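Local atomic coordinates of spindle assembly checkpoint serine/threonine-protein kinase BUB1 (Saccharomyces cerevisiae, PDB entry 3ESL), a protein that acts as a serine/threonine kinase in the spindle assembly checkpoint, delaying anaphase until chromosomes are bioriented on the spindle. Residues D31-Y36 with R57-R62; K81-Y86 with E99-Y104; K103-K108 with S115-E120. All blocks are in the same frame, centred on the assembly; numbering follows the deposited sequence. Where two conformers were deposited one is given.

All three contacts join helices of the TPR-like, all-alpha N-terminal domain of BUB1, and none has a hydrogen bond between its segments. Contact 2 is the most central: its centre lies about 3 Å from the centre of the chain, against about 8 Å for that of contact 3 and about 13 Å for that of contact 1. All are largely buried, but contacts 1 and 3 each include one partly exposed residue, Arg-62 and Phe-106. Contacts 2 and 3 share helix 95-108; Tyr-86 OH, 2.6 Å from Glu-61 OE2, joins contacts 1 and 2. In contact 1 the polar ends of Tyr-36 and Arg-62 go on to Glu-16, while contacts 2 and 3 are mainly aromatic packing, with a threonine or methionine methyl against the rings.

Contact 1. Residues D31-Y36 with R57-R62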
loop_
_atom_site.group_PDB
_atom_site.type_symbol
_atom_site.label_atom_id
_atom_site.label_comp_id
_atom_site.label_asym_id
_atom_site.label_seq_id
_atom_site.Cartn_x
_atom_site.Cartn_y
_atom_site.Cartn_z
ATOM N N ASP A 31 13.328 8.468 2.577
ATOM C CA ASP A 31 13.979 8.114 3.843
ATOM C C ASP A 31 13.561 9.033 4.989
ATOM O O ASP A 31 13.375 8.564 6.103
ATOM C CB ASP A 31 15.498 8.108 3.688
ATOM C CG ASP A 31 16.200 7.487 4.876
ATOM O OD1 ASP A 31 15.885 6.320 5.203
ATOM O OD2 ASP A 31 17.057 8.182 5.479
ATOM N N LEU A 32 13.369 10.319 4.702
ATOM C CA LEU A 32 12.971 11.270 5.752
ATOM C C LEU A 32 11.534 10.970 6.199
ATOM O O LEU A 32 11.254 10.911 7.401
ATOM C CB LEU A 32 13.143 12.727 5.286
ATOM C CG LEU A 32 12.617 13.815 6.246
ATOM C CD1 LEU A 32 13.276 13.743 7.622
ATOM C CD2 LEU A 32 12.794 15.212 5.613
ATOM N N PHE A 33 10.627 10.759 5.244
ATOM C CA PHE A 33 9.283 10.291 5.586
ATOM C C PHE A 33 9.316 8.998 6.405
ATOM O O PHE A 33 8.576 8.865 7.391
ATOM C CB PHE A 33 8.424 10.056 4.327
ATOM C CG PHE A 33 7.876 11.310 3.716
ATOM C CD1 PHE A 33 6.869 12.040 4.361
ATOM C CD2 PHE A 33 8.344 11.750 2.474
ATOM C CE1 PHE A 33 6.342 13.192 3.764
ATOM C CE2 PHE A 33 7.825 12.892 1.868
ATOM C CZ PHE A 33 6.823 13.613 2.520
ATOM N N LEU A 34 10.138 8.034 5.986
ATOM C CA LEU A 34 10.216 6.758 6.710
ATOM C C LEU A 34 10.675 6.952 8.154
ATOM O O LEU A 34 10.079 6.379 9.073
ATOM C CB LEU A 34 11.152 5.767 6.011
ATOM C CG LEU A 34 10.668 5.199 4.688
ATOM C CD1 LEU A 34 11.807 4.417 4.053
ATOM C CD2 LEU A 34 9.463 4.290 4.909
ATOM N N ASP A 35 11.711 7.768 8.352
ATOM C CA ASP A 35 12.241 8.027 9.701
ATOM C C ASP A 35 11.138 8.592 10.582
ATOM O O ASP A 35 10.921 8.139 11.711
ATOM C CB ASP A 35 13.404 9.015 9.653
ATOM C CG ASP A 35 14.722 8.372 9.267
ATOM O OD1 ASP A 35 14.837 7.126 9.298
ATOM O OD2 ASP A 35 15.652 9.144 8.942
ATOM N N TYR A 36 10.408 9.558 10.035
ATOM C CA TYR A 36 9.359 10.235 10.795
ATOM C C TYR A 36 8.208 9.275 11.110
ATOM O O TYR A 36 7.762 9.199 12.246
ATOM C CB TYR A 36 8.910 11.482 10.036
ATOM C CG TYR A 36 7.902 12.371 10.736
ATOM C CD1 TYR A 36 7.799 12.392 12.135
ATOM C CD2 TYR A 36 7.089 13.230 9.991
ATOM C CE1 TYR A 36 6.883 13.247 12.776
ATOM C CE2 TYR A 36 6.155 14.077 10.624
ATOM C CZ TYR A 36 6.073 14.077 12.010
ATOM O OH TYR A 36 5.155 14.895 12.627
ATOM N N ARG A 57 -1.531 9.077 10.269
ATOM C CA ARG A 57 -2.351 9.021 9.055
ATOM C C ARG A 57 -1.973 10.151 8.106
ATOM O O ARG A 57 -1.744 9.909 6.920
ATOM C CB ARG A 57 -3.861 9.041 9.375
ATOM C CG ARG A 57 -4.731 8.942 8.109
ATOM C CD ARG A 57 -6.187 8.541 8.350
ATOM N NE ARG A 57 -6.808 8.190 7.063
ATOM C CZ ARG A 57 -7.964 7.544 6.894
ATOM N NH1 ARG A 57 -8.683 7.143 7.943
ATOM N NH2 ARG A 57 -8.405 7.294 5.658
ATOM N N SER A 58 -1.897 11.373 8.635
ATOM C CA SER A 58 -1.534 12.559 7.843
ATOM C C SER A 58 -0.143 12.480 7.217
ATOM O O SER A 58 0.055 12.885 6.068
ATOM C CB SER A 58 -1.654 13.826 8.701
ATOM O OG SER A 58 -0.950 14.909 8.112
ATOM N N THR A 59 0.817 11.961 7.975
ATOM C CA THR A 59 2.189 11.846 7.508
ATOM C C THR A 59 2.265 10.810 6.390
ATOM O O THR A 59 2.969 11.027 5.398
ATOM C CB THR A 59 3.147 11.515 8.663
ATOM O OG1 THR A 59 3.040 12.559 9.644
ATOM C CG2 THR A 59 4.583 11.482 8.171
ATOM N N MET A 60 1.542 9.709 6.551
ATOM C CA MET A 60 1.582 8.640 5.548
ATOM C C MET A 60 0.958 9.169 4.250
ATOM O O MET A 60 1.467 8.923 3.158
ATOM C CB MET A 60 0.858 7.393 6.045
ATOM C CG MET A 60 1.610 6.680 7.153
ATOM S SD MET A 60 0.752 5.195 7.683
ATOM C CE MET A 60 1.080 4.143 6.292
ATOM N N GLU A 61 -0.133 9.923 4.383
ATOM C CA GLU A 61 -0.790 10.506 3.211
ATOM C C GLU A 61 0.140 11.497 2.510
ATOM O O GLU A 61 0.252 11.481 1.272
ATOM C CB GLU A 61 -2.113 11.168 3.607
ATOM C CG GLU A 61 -3.147 10.172 4.042
ATOM C CD GLU A 61 -4.485 10.813 4.354
ATOM O OE1 GLU A 61 -4.593 12.053 4.221
ATOM O OE2 GLU A 61 -5.409 10.060 4.718
ATOM N N ARG A 62 0.801 12.351 3.288
ATOM C CA ARG A 62 1.788 13.288 2.740
ATOM C C ARG A 62 2.882 12.550 1.976
ATOM O O ARG A 62 3.253 12.945 0.862
ATOM C CB ARG A 62 2.410 14.144 3.849
ATOM C CG ARG A 62 1.532 15.293 4.302
ATOM C CD ARG A 62 2.140 15.978 5.523
ATOM N NE ARG A 62 3.173 16.946 5.162
ATOM C CZ ARG A 62 3.825 17.698 6.048
ATOM N NH1 ARG A 62 3.555 17.577 7.333
ATOM N NH2 ARG A 62 4.744 18.568 5.648
#
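Tyr-36 OH, on the ring that packs against Thr-59, is hydrogen-bonded to Glu-16 OE2 of helix 4-21; Glu-16 OE1 in turn forms a salt bridge with Arg-62 NH1 in the conformer given. Glu-16 thus ties helix 4-21 to both members of this antiparallel helix pair of the TPR-like domain. The axes of 31-36 and 57-62 come within 10.2 Å at 167°, with Phe-33 and Thr-59 the closest pair by CA.

No hydrogen bond crosses between the segments; they meet by van der Waals packing. Thr-59 reaches across to Tyr-36, its methyl CG2 lying 3.6 Å from Tyr-36 CD2, and its hydroxyl oxygen OG1 stands equally close, 3.6 Å, to Tyr-36 CE2. That hydroxyl is not left without a partner, since it is hydrogen-bonded to Val-55 O one turn back on its own helix. CG of Tyr-36 is turned opposite the backbone N (chi1 -175°), which carries the ring across to Thr-59 and its phenol oxygen on to Glu-16.

Phe-33 comes in beside the backbone of 57-62, at the root of the Arg-62 side chain. Phe-33 CE1 lies 3.9 Å from the carbonyl carbon C of Arg-62 and 4.0 Å from its CB.

Contact 2. Residues K81-Y86 with E99-Y104; sequences KIWIWY and ENTFKY
Trp-83 loses the most surface to this contact, followed by Thr-101, and with Tyr-104 they carry the packing between helices 77-90 and 95-108, neighbours in the TPR-like array. The CA atoms of Trp-83 and Thr-101 are 8.3 Å apart, nearest of any pair across the segments.

The methyl group of Thr-101 meets the benzene part of the indole at its edge and near its plane: CG2 is 3.6 Å from Trp-83 CE3 and 3.8 Å from Trp-83 CZ3. In Thr-101, OG1 sits beside the backbone N (chi1 -55°), where it is hydrogen-bonded to Glu-97 O, and this places CG2 opposite that N, facing the indole. Farther along the indole, Trp-83 CH2 approaches the edge of the Tyr-104 ring, 3.8 Å from CE2 of that tyrosine, and the two side chains cross at about a right angle. Beyond the pair, Trp-83 also packs edge-to-face with Phe-79 and touches Leu-64 on helix 49-67. Were Trp-83 replaced by an alanine, the Thr-101 methyl and the Tyr-104 edge would lose their shared neighbour, and a gap between the helices is likely to result.

With no hydrogen bond or salt bridge across, cohesion here rests on nondirectional van der Waals contact, and hence on the fit of the buried shapes.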
loop_
_atom_site.group_PDB
_atom_site.type_symbol
_atom_site.label_atom_id
_atom_site.label_comp_id
_atom_site.label_asym_id
_atom_site.label_seq_id
_atom_site.Cartn_x
_atom_site.Cartn_y
_atom_site.Cartn_z
ATOM N N LYS A 81 5.595 -0.697 0.626
ATOM C CA LYS A 81 5.178 -1.078 1.967
ATOM C C LYS A 81 4.352 0.011 2.641
ATOM O O LYS A 81 3.443 -0.296 3.396
ATOM C CB LYS A 81 6.371 -1.505 2.817
ATOM C CG LYS A 81 6.931 -2.875 2.415
ATOM C CD LYS A 81 8.089 -3.261 3.344
ATOM C CE LYS A 81 8.990 -4.304 2.707
ATOM N NZ LYS A 81 8.377 -5.666 2.692
ATOM N N ILE A 82 4.657 1.276 2.353
ATOM C CA ILE A 82 3.876 2.382 2.913
ATOM C C ILE A 82 2.434 2.318 2.411
ATOM O O ILE A 82 1.506 2.456 3.207
ATOM C CB ILE A 82 4.518 3.762 2.639
ATOM C CG1 ILE A 82 5.957 3.772 3.157
ATOM C CG2 ILE A 82 3.704 4.888 3.316
ATOM C CD1 ILE A 82 6.788 4.918 2.637
ATOM N N TRP A 83 2.250 2.070 1.107
ATOM C CA TRP A 83 0.905 1.896 0.550
ATOM C C TRP A 83 0.170 0.770 1.269
ATOM O O TRP A 83 -0.969 0.947 1.678
ATOM C CB TRP A 83 0.928 1.578 -0.941
ATOM C CG TRP A 83 1.294 2.752 -1.794
ATOM C CD1 TRP A 83 2.533 3.086 -2.217
ATOM C CD2 TRP A 83 0.401 3.742 -2.323
ATOM N NE1 TRP A 83 2.486 4.227 -2.984
ATOM C CE2 TRP A 83 1.187 4.649 -3.071
ATOM C CE3 TRP A 83 -0.987 3.945 -2.241
ATOM C CZ2 TRP A 83 0.638 5.755 -3.729
ATOM C CZ3 TRP A 83 -1.545 5.053 -2.907
ATOM C CH2 TRP A 83 -0.727 5.939 -3.636
ATOM N N ILE A 84 0.823 -0.375 1.429
ATOM C CA ILE A 84 0.157 -1.532 2.042
ATOM C C ILE A 84 -0.113 -1.313 3.542
ATOM O O ILE A 84 -1.163 -1.725 4.045
ATOM C CB ILE A 84 0.895 -2.861 1.726
ATOM C CG1 ILE A 84 0.928 -3.073 0.211
ATOM C CG2 ILE A 84 0.217 -4.058 2.422
ATOM C CD1 ILE A 84 1.885 -4.140 -0.252
ATOM N N TRP A 85 0.799 -0.632 4.237
ATOM C CA TRP A 85 0.558 -0.262 5.638
ATOM C C TRP A 85 -0.634 0.675 5.737
ATOM O O TRP A 85 -1.475 0.526 6.615
ATOM C CB TRP A 85 1.793 0.361 6.280
ATOM C CG TRP A 85 2.693 -0.690 6.902
ATOM C CD1 TRP A 85 3.889 -1.134 6.423
ATOM C CD2 TRP A 85 2.445 -1.428 8.112
ATOM N NE1 TRP A 85 4.410 -2.102 7.259
ATOM C CE2 TRP A 85 3.543 -2.300 8.303
ATOM C CE3 TRP A 85 1.404 -1.430 9.056
ATOM C CZ2 TRP A 85 3.631 -3.171 9.402
ATOM C CZ3 TRP A 85 1.493 -2.297 10.152
ATOM C CH2 TRP A 85 2.601 -3.149 10.313
ATOM N N TYR A 86 -0.716 1.616 4.800
ATOM C CA TYR A 86 -1.836 2.553 4.793
ATOM C C TYR A 86 -3.171 1.833 4.643
ATOM O O TYR A 86 -4.109 2.071 5.405
ATOM C CB TYR A 86 -1.698 3.642 3.722
ATOM C CG TYR A 86 -2.768 4.701 3.883
ATOM C CD1 TYR A 86 -2.550 5.813 4.700
ATOM C CD2 TYR A 86 -4.018 4.556 3.289
ATOM C CE1 TYR A 86 -3.536 6.764 4.896
ATOM C CE2 TYR A 86 -5.015 5.510 3.486
ATOM C CZ TYR A 86 -4.761 6.609 4.265
ATOM O OH TYR A 86 -5.745 7.535 4.444
ATOM N N GLU A 99 -9.627 -1.642 -2.505
ATOM C CA GLU A 99 -9.454 -2.089 -3.879
ATOM C C GLU A 99 -9.104 -0.907 -4.797
ATOM O O GLU A 99 -8.246 -1.028 -5.670
ATOM C CB GLU A 99 -10.696 -2.823 -4.398
ATOM C CG GLU A 99 -10.447 -3.427 -5.760
ATOM C CD GLU A 99 -11.667 -4.059 -6.392
ATOM O OE1 GLU A 99 -12.736 -3.419 -6.413
ATOM O OE2 GLU A 99 -11.534 -5.201 -6.886
ATOM N N ASN A 100 -9.762 0.231 -4.584
ATOM C CA ASN A 100 -9.483 1.409 -5.400
ATOM C C ASN A 100 -8.047 1.908 -5.239
ATOM O O ASN A 100 -7.453 2.423 -6.183
ATOM C CB ASN A 100 -10.463 2.534 -5.093
ATOM C CG ASN A 100 -11.844 2.262 -5.660
ATOM O OD1 ASN A 100 -12.038 1.328 -6.448
ATOM N ND2 ASN A 100 -12.813 3.080 -5.260
ATOM N N THR A 101 -7.509 1.749 -4.035
ATOM C CA THR A 101 -6.109 2.099 -3.789
ATOM C C THR A 101 -5.196 1.171 -4.589
ATOM O O THR A 101 -4.303 1.654 -5.291
ATOM C CB THR A 101 -5.772 2.109 -2.284
ATOM O OG1 THR A 101 -6.678 2.987 -1.604
ATOM C CG2 THR A 101 -4.337 2.619 -2.048
ATOM N N PHE A 102 -5.438 -0.147 -4.534
ATOM C CA PHE A 102 -4.627 -1.065 -5.336
ATOM C C PHE A 102 -4.744 -0.776 -6.838
ATOM O O PHE A 102 -3.756 -0.838 -7.570
ATOM C CB PHE A 102 -5.005 -2.520 -5.074
ATOM C CG PHE A 102 -4.426 -3.093 -3.809
ATOM C CD1 PHE A 102 -3.070 -3.394 -3.720
ATOM C CD2 PHE A 102 -5.263 -3.410 -2.734
ATOM C CE1 PHE A 102 -2.537 -3.962 -2.541
ATOM C CE2 PHE A 102 -4.756 -3.964 -1.561
ATOM C CZ PHE A 102 -3.378 -4.244 -1.468
ATOM N N LYS A 103 -5.960 -0.476 -7.291
ATOM C CA LYS A 103 -6.208 -0.137 -8.692
ATOM C C LYS A 103 -5.482 1.136 -9.150
ATOM O O LYS A 103 -4.977 1.208 -10.281
ATOM C CB LYS A 103 -7.718 -0.003 -8.936
ATOM C CG LYS A 103 -8.429 -1.334 -8.899
ATOM C CD LYS A 103 -9.938 -1.150 -8.858
ATOM C CE LYS A 103 -10.410 -0.351 -10.060
ATOM N NZ LYS A 103 -11.840 -0.636 -10.407
ATOM N N TYR A 104 -5.438 2.129 -8.269
ATOM C CA TYR A 104 -4.745 3.386 -8.531
ATOM C C TYR A 104 -3.237 3.156 -8.660
ATOM O O TYR A 104 -2.596 3.620 -9.608
ATOM C CB TYR A 104 -5.045 4.348 -7.391
ATOM C CG TYR A 104 -4.354 5.686 -7.450
ATOM C CD1 TYR A 104 -4.892 6.739 -8.197
ATOM C CD2 TYR A 104 -3.188 5.919 -6.720
ATOM C CE1 TYR A 104 -4.274 7.988 -8.225
ATOM C CE2 TYR A 104 -2.561 7.163 -6.740
ATOM C CZ TYR A 104 -3.115 8.190 -7.496
ATOM O OH TYR A 104 -2.510 9.427 -7.524
#

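Contact 3. Residues K103-K108 with S115-E120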
loop_
_atom_site.group_PDB
_atom_site.type_symbol
_atom_site.label_atom_id
_atom_site.label_comp_id
_atom_site.label_asym_id
_atom_site.label_seq_id
_atom_site.Cartn_x
_atom_site.Cartn_y
_atom_site.Cartn_z
ATOM N N LYS A 103 -5.960 -0.476 -7.291
ATOM C CA LYS A 103 -6.208 -0.137 -8.692
ATOM C C LYS A 103 -5.482 1.136 -9.150
ATOM O O LYS A 103 -4.977 1.208 -10.281
ATOM C CB LYS A 103 -7.718 -0.003 -8.936
ATOM C CG LYS A 103 -8.429 -1.334 -8.899
ATOM C CD LYS A 103 -9.938 -1.150 -8.858
ATOM C CE LYS A 103 -10.410 -0.351 -10.060
ATOM N NZ LYS A 103 -11.840 -0.636 -10.407
ATOM N N TYR A 104 -5.438 2.129 -8.269
ATOM C CA TYR A 104 -4.745 3.386 -8.531
ATOM C C TYR A 104 -3.237 3.156 -8.660
ATOM O O TYR A 104 -2.596 3.620 -9.608
ATOM C CB TYR A 104 -5.045 4.348 -7.391
ATOM C CG TYR A 104 -4.354 5.686 -7.450
ATOM C CD1 TYR A 104 -4.892 6.739 -8.197
ATOM C CD2 TYR A 104 -3.188 5.919 -6.720
ATOM C CE1 TYR A 104 -4.274 7.988 -8.225
ATOM C CE2 TYR A 104 -2.561 7.163 -6.740
ATOM C CZ TYR A 104 -3.115 8.190 -7.496
ATOM O OH TYR A 104 -2.510 9.427 -7.524
ATOM N N MET A 105 -2.676 2.431 -7.695
ATOM C CA MET A 105 -1.291 1.974 -7.786
ATOM C C MET A 105 -1.011 1.232 -9.110
ATOM O O MET A 105 -0.030 1.522 -9.794
ATOM C CB MET A 105 -0.987 1.062 -6.600
ATOM C CG MET A 105 -1.064 1.774 -5.244
ATOM S SD MET A 105 -1.182 0.540 -3.918
ATOM C CE MET A 105 0.473 -0.123 -3.954
ATOM N N PHE A 106 -1.879 0.288 -9.464
ATOM C CA PHE A 106 -1.705 -0.502 -10.690
ATOM C C PHE A 106 -1.635 0.426 -11.915
ATOM O O PHE A 106 -0.740 0.314 -12.750
ATOM C CB PHE A 106 -2.832 -1.526 -10.840
ATOM C CG PHE A 106 -2.615 -2.500 -11.971
ATOM C CD1 PHE A 106 -1.816 -3.628 -11.795
ATOM C CD2 PHE A 106 -3.207 -2.283 -13.211
ATOM C CE1 PHE A 106 -1.605 -4.533 -12.846
ATOM C CE2 PHE A 106 -3.006 -3.181 -14.269
ATOM C CZ PHE A 106 -2.201 -4.308 -14.081
ATOM N N ASN A 107 -2.567 1.375 -11.971
ATOM C CA ASN A 107 -2.631 2.357 -13.061
ATOM C C ASN A 107 -1.369 3.217 -13.179
ATOM O O ASN A 107 -0.960 3.574 -14.286
ATOM C CB ASN A 107 -3.845 3.265 -12.874
ATOM C CG ASN A 107 -4.041 4.235 -14.044
ATOM O OD1 ASN A 107 -3.886 5.451 -13.898
ATOM N ND2 ASN A 107 -4.368 3.692 -15.202
ATOM N N LYS A 108 -0.765 3.545 -12.039
ATOM C CA LYS A 108 0.452 4.356 -12.010
ATOM C C LYS A 108 1.749 3.539 -12.109
ATOM O O LYS A 108 2.845 4.106 -12.141
ATOM C CB LYS A 108 0.476 5.222 -10.752
ATOM C CG LYS A 108 -0.579 6.329 -10.751
ATOM C CD LYS A 108 -0.384 7.298 -9.592
ATOM C CE LYS A 108 0.608 8.410 -9.908
ATOM N NZ LYS A 108 0.006 9.501 -10.726
ATOM N N SER A 115 6.501 -8.713 -6.254
ATOM C CA SER A 115 5.617 -9.812 -5.824
ATOM C C SER A 115 4.649 -9.413 -4.711
ATOM O O SER A 115 3.486 -9.826 -4.709
ATOM C CB SER A 115 6.440 -11.020 -5.363
ATOM O OG SER A 115 7.158 -11.564 -6.443
ATOM N N LEU A 116 5.134 -8.629 -3.751
ATOM C CA LEU A 116 4.325 -8.201 -2.627
ATOM C C LEU A 116 3.031 -7.529 -3.070
ATOM O O LEU A 116 1.987 -7.724 -2.441
ATOM C CB LEU A 116 5.137 -7.267 -1.721
ATOM C CG LEU A 116 4.416 -6.804 -0.445
ATOM C CD1 LEU A 116 4.076 -7.974 0.454
ATOM C CD2 LEU A 116 5.252 -5.771 0.275
ATOM N N PHE A 117 3.100 -6.753 -4.153
ATOM C CA PHE A 117 1.918 -6.042 -4.636
ATOM C C PHE A 117 0.831 -7.054 -4.992
ATOM O O PHE A 117 -0.315 -6.957 -4.530
ATOM C CB PHE A 117 2.251 -5.167 -5.846
ATOM C CG PHE A 117 1.032 -4.577 -6.516
ATOM C CD1 PHE A 117 0.461 -3.403 -6.039
ATOM C CD2 PHE A 117 0.437 -5.217 -7.611
ATOM C CE1 PHE A 117 -0.689 -2.866 -6.650
ATOM C CE2 PHE A 117 -0.707 -4.684 -8.230
ATOM C CZ PHE A 117 -1.267 -3.501 -7.749
ATOM N N TYR A 118 1.211 -8.040 -5.796
ATOM C CA TYR A 118 0.247 -9.045 -6.247
ATOM C C TYR A 118 -0.229 -9.926 -5.113
ATOM O O TYR A 118 -1.420 -10.270 -5.054
ATOM C CB TYR A 118 0.850 -9.866 -7.381
ATOM C CG TYR A 118 1.168 -8.999 -8.565
ATOM C CD1 TYR A 118 0.208 -8.727 -9.543
ATOM C CD2 TYR A 118 2.431 -8.420 -8.701
ATOM C CE1 TYR A 118 0.510 -7.900 -10.627
ATOM C CE2 TYR A 118 2.734 -7.599 -9.779
ATOM C CZ TYR A 118 1.778 -7.346 -10.734
ATOM O OH TYR A 118 2.089 -6.532 -11.793
ATOM N N GLU A 119 0.681 -10.283 -4.206
ATOM C CA GLU A 119 0.304 -11.093 -3.025
ATOM C C GLU A 119 -0.758 -10.411 -2.158
ATOM O O GLU A 119 -1.766 -11.024 -1.779
ATOM C CB GLU A 119 1.539 -11.438 -2.185
ATOM C CG GLU A 119 2.496 -12.381 -2.915
ATOM C CD GLU A 119 3.842 -12.545 -2.216
ATOM O OE1 GLU A 119 4.314 -11.584 -1.567
ATOM O OE2 GLU A 119 4.435 -13.647 -2.326
ATOM N N GLU A 120 -0.525 -9.138 -1.851
ATOM C CA GLU A 120 -1.446 -8.373 -1.017
ATOM C C GLU A 120 -2.778 -8.066 -1.708
ATOM O O GLU A 120 -3.836 -8.177 -1.082
ATOM C CB GLU A 120 -0.766 -7.092 -0.514
ATOM C CG GLU A 120 0.405 -7.371 0.449
ATOM C CD GLU A 120 -0.032 -7.966 1.788
ATOM O OE1 GLU A 120 -1.143 -7.655 2.272
ATOM O OE2 GLU A 120 0.752 -8.751 2.365
#
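Segments 103-108 and 115-120 run roughly antiparallel, their axes 11.9 Å apart at closest and 148° between their directions, with Phe-106 and Phe-117 the nearest pair by CA. They belong to helices 95-108 and 115-127, successive in the TPR-like array and joined by a short non-helical link.

Phe-117 has more surface buried by the contact than any other residue and fits between Met-105 and Phe-106. Its CG lies opposite the backbone N (chi1 171°), which projects the ring toward helix 95-108. Met-105 touches the ring with two atoms: CE, in the ring plane at its edge, 3.9 Å from Phe-117 CD1, and CB, 3.9 Å from Phe-117 CE1. A bend about the SD-CG bond of Met-105 (chi3 71°) brings the methyl to this place, and the methionine and phenylalanine side chains lie alongside, pointing opposite ways. The same methionine also touches Leu-80 and Trp-83 on helix 77-90.

Phe-106 crosses Phe-117 at about a right angle. Phe-117 CE2 comes to the edge of the Phe-106 ring, near its plane, 3.9 Å from Phe-106 CD1, and Phe-106 also packs on Leu-140 of helix 131-143. Tyr-118 OH lies 4.3 Å from Phe-106 CE1, and is hydrogen-bonded to Thr-112 O and Asn-144 ND2. Within its own helix, Tyr-118 offers a ring face to Phe-117, whose CD2 sits 3.7 Å above the plane, over the ring centre.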